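Local coordinates for reticulocyte binding protein (Streptococcus agalactiae COH1, PDB 3FAW) that probably hydrolyses alpha-1,6-glucosidic linkages in pullulan and related alpha-glucans as a secreted, cell-wall-anchored pullulanase, at residues Tyr201-Glu206 with Ile216-Ala221. Numbering follows the deposited sequence.
Sequences YYYLYE and ILDPYA. With CA (calcium ion), chain B.
Asp218 OD2 is gripped twice: the hydroxyl of Tyr203 donates to it at 2.7 Å between OH and OD2, and a water that accepts a hydrogen bond from Tyr205 OH donates a second bond to OD2. The tyrosine arrives on the anti side of the carboxylate, 20° out of its plane, with the ring turned 64° from the acid group. Asp218 has CG anti to its own backbone N (chi1 -171°), which sends the carboxylate back to the strand. Its other oxygen, OD1, accepts from Tyr220 N at 3.1 Å, an Asx turn within the type I turn from Asp218 to Ala221, so both oxygens are engaged.

Further along, the two segments pair as antiparallel strands. Tyr205 and Ile216 form a hydrogen-bonded pair, Ile216 N reaching Tyr205 O at 2.7 Å and Tyr205 N reaching Ile216 O at 3.2 Å. Their side chains share one face of the sheet, where Ile216 CD1 lies 3.8 Å from Tyr205 CB, near the edge of the ring. Where the segments diverge, a water continues the ladder, donating to Tyr203 O and Ile216 O and accepting from Asp218 N.

Both segments lie in the carbohydrate-binding module 48 region, in an antiparallel sheet that strand 241-242 also joins; Phe243 stacks on Tyr203, while Tyr220 OH hydrogen-bonds Asp440 OD2 on helix 432-449. On the strand's other face Tyr202 OH binds calcium at 2.6 Å, together with the carbonyls of Lys165 and Lys363. With every touching residue buried, two tyrosine hydroxyls, one directly and one through water, together with the Asx turn probably stabilise Asp218 as a carboxylate and fix the chain's departure from the sheet.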
loop_
_atom_site.group_PDB
_atom_site.type_symbol
_atom_site.label_atom_id
_atom_site.label_comp_id
_atom_site.label_asym_id
_atom_site.label_seq_id
_atom_site.Cartn_x
_atom_site.Cartn_y
_atom_site.Cartn_z
ATOM N N TYR A 201 -0.836 -13.073 27.937
ATOM C CA TYR A 201 -0.874 -14.494 27.555
ATOM C C TYR A 201 -1.200 -14.642 26.069
ATOM O O TYR A 201 -1.809 -13.751 25.462
ATOM C CB TYR A 201 -1.881 -15.280 28.404
ATOM C CG TYR A 201 -1.363 -15.687 29.773
ATOM C CD1 TYR A 201 -1.377 -14.794 30.844
ATOM C CD2 TYR A 201 -0.860 -16.969 29.996
ATOM C CE1 TYR A 201 -0.902 -15.168 32.103
ATOM C CE2 TYR A 201 -0.386 -17.351 31.246
ATOM C CZ TYR A 201 -0.410 -16.447 32.295
ATOM O OH TYR A 201 0.055 -16.827 33.537
ATOM N N TYR A 202 -0.793 -15.771 25.493
ATOM C CA TYR A 202 -0.953 -16.005 24.060
ATOM C C TYR A 202 -1.912 -17.166 23.792
ATOM O O TYR A 202 -2.109 -18.020 24.651
ATOM C CB TYR A 202 0.403 -16.285 23.416
ATOM C CG TYR A 202 1.459 -15.250 23.727
ATOM C CD1 TYR A 202 2.549 -15.557 24.544
ATOM C CD2 TYR A 202 1.369 -13.963 23.214
ATOM C CE1 TYR A 202 3.528 -14.604 24.823
ATOM C CE2 TYR A 202 2.336 -13.003 23.499
ATOM C CZ TYR A 202 3.411 -13.328 24.298
ATOM O OH TYR A 202 4.372 -12.379 24.564
ATOM N N TYR A 203 -2.514 -17.182 22.603
ATOM C CA TYR A 203 -3.491 -18.212 22.258
ATOM C C TYR A 203 -3.519 -18.584 20.772
ATOM O O TYR A 203 -3.255 -17.757 19.894
ATOM C CB TYR A 203 -4.902 -17.807 22.730
ATOM C CG TYR A 203 -5.499 -16.609 22.022
ATOM C CD1 TYR A 203 -6.443 -16.770 21.005
ATOM C CD2 TYR A 203 -5.126 -15.312 22.369
ATOM C CE1 TYR A 203 -6.994 -15.674 20.354
ATOM C CE2 TYR A 203 -5.673 -14.210 21.722
ATOM C CZ TYR A 203 -6.605 -14.397 20.717
ATOM O OH TYR A 203 -7.141 -13.302 20.079
ATOM N N LEU A 204 -3.824 -19.856 20.518
ATOM C CA LEU A 204 -4.168 -20.344 19.187
ATOM C C LEU A 204 -5.523 -21.043 19.283
ATOM O O LEU A 204 -5.974 -21.377 20.380
ATOM C CB LEU A 204 -3.110 -21.318 18.665
ATOM C CG LEU A 204 -1.740 -20.745 18.283
ATOM C CD1 LEU A 204 -0.763 -21.869 17.960
ATOM C CD2 LEU A 204 -1.842 -19.776 17.110
ATOM N N TYR A 205 -6.170 -21.248 18.137
ATOM C CA TYR A 205 -7.399 -22.043 18.069
ATOM C C TYR A 205 -7.139 -23.333 17.303
ATOM O O TYR A 205 -6.595 -23.297 16.201
ATOM C CB TYR A 205 -8.516 -21.267 17.367
ATOM C CG TYR A 205 -9.114 -20.151 18.187
ATOM C CD1 TYR A 205 -9.811 -20.423 19.363
ATOM C CD2 TYR A 205 -8.999 -18.821 17.781
ATOM C CE1 TYR A 205 -10.368 -19.399 20.119
ATOM C CE2 TYR A 205 -9.559 -17.792 18.530
ATOM C CZ TYR A 205 -10.243 -18.091 19.695
ATOM O OH TYR A 205 -10.790 -17.078 20.447
ATOM N N GLU A 206 -7.531 -24.463 17.885
ATOM C CA GLU A 206 -7.479 -25.746 17.188
ATOM C C GLU A 206 -8.861 -26.105 16.651
ATOM O O GLU A 206 -9.802 -26.316 17.422
ATOM C CB GLU A 206 -6.957 -26.860 18.100
ATOM C CG GLU A 206 -6.628 -28.145 17.342
ATOM C CD GLU A 206 -5.984 -29.200 18.224
ATOM O OE1 GLU A 206 -6.613 -29.601 19.225
ATOM O OE2 GLU A 206 -4.854 -29.628 17.912
ATOM N N ILE A 216 -4.825 -22.471 14.267
ATOM C CA ILE A 216 -4.959 -21.235 13.479
ATOM C C ILE A 216 -4.734 -19.952 14.290
ATOM O O ILE A 216 -4.770 -19.957 15.523
ATOM C CB ILE A 216 -6.335 -21.169 12.722
ATOM C CG1 ILE A 216 -7.519 -20.979 13.678
ATOM C CG2 ILE A 216 -6.543 -22.433 11.882
ATOM C CD1 ILE A 216 -7.813 -19.544 14.046
ATOM N N LEU A 217 -4.499 -18.857 13.569
ATOM C CA LEU A 217 -4.259 -17.542 14.166
ATOM C C LEU A 217 -5.532 -16.717 14.081
ATOM O O LEU A 217 -6.070 -16.519 12.994
ATOM C CB LEU A 217 -3.117 -16.819 13.436
ATOM C CG LEU A 217 -2.914 -15.327 13.737
ATOM C CD1 LEU A 217 -2.757 -15.092 15.235
ATOM C CD2 LEU A 217 -1.705 -14.763 12.976
ATOM N N ASP A 218 -6.010 -16.245 15.231
ATOM C CA ASP A 218 -7.173 -15.361 15.294
ATOM C C ASP A 218 -6.974 -14.176 14.337
ATOM O O ASP A 218 -6.068 -13.364 14.539
ATOM C CB ASP A 218 -7.364 -14.866 16.734
ATOM C CG ASP A 218 -8.663 -14.108 16.940
ATOM O OD1 ASP A 218 -9.411 -13.878 15.963
ATOM O OD2 ASP A 218 -8.942 -13.733 18.099
ATOM N N PRO A 219 -7.802 -14.083 13.275
ATOM C CA PRO A 219 -7.637 -12.961 12.347
ATOM C C PRO A 219 -7.897 -11.580 12.963
ATOM O O PRO A 219 -7.385 -10.594 12.454
ATOM C CB PRO A 219 -8.637 -13.264 11.216
ATOM C CG PRO A 219 -9.550 -14.283 11.734
ATOM C CD PRO A 219 -8.884 -14.997 12.867
ATOM N N TYR A 220 -8.671 -11.529 14.049
ATOM C CA TYR A 220 -8.973 -10.285 14.762
ATOM C C TYR A 220 -8.054 -10.041 15.962
ATOM O O TYR A 220 -8.361 -9.212 16.816
ATOM C CB TYR A 220 -10.443 -10.284 15.211
ATOM C CG TYR A 220 -11.390 -9.902 14.106
ATOM C CD1 TYR A 220 -11.625 -10.770 13.045
ATOM C CD2 TYR A 220 -12.036 -8.668 14.104
ATOM C CE1 TYR A 220 -12.479 -10.429 12.017
ATOM C CE2 TYR A 220 -12.898 -8.315 13.074
ATOM C CZ TYR A 220 -13.113 -9.206 12.033
ATOM O OH TYR A 220 -13.960 -8.892 11.003
ATOM N N ALA A 221 -6.931 -10.753 16.014
ATOM C CA ALA A 221 -5.917 -10.562 17.055
ATOM C C ALA A 221 -5.354 -9.135 17.051
ATOM O O ALA A 221 -4.943 -8.627 16.005
ATOM C CB ALA A 221 -4.780 -11.579 16.876
HETATM CA CA CA B . 5.813 -12.120 26.698
HETATM O O HOH W 1 -5.030 -17.468 17.590
HETATM O O HOH W 2 -11.023 -14.749 19.398
HETATM O O HOH W 3 7.967 -12.309 27.842
HETATM O O HOH W 4 6.930 -13.855 25.487
HETATM O O HOH W 5 5.612 -10.571 28.611
HETATM O O HOH W 6 3.418 -11.521 27.188
#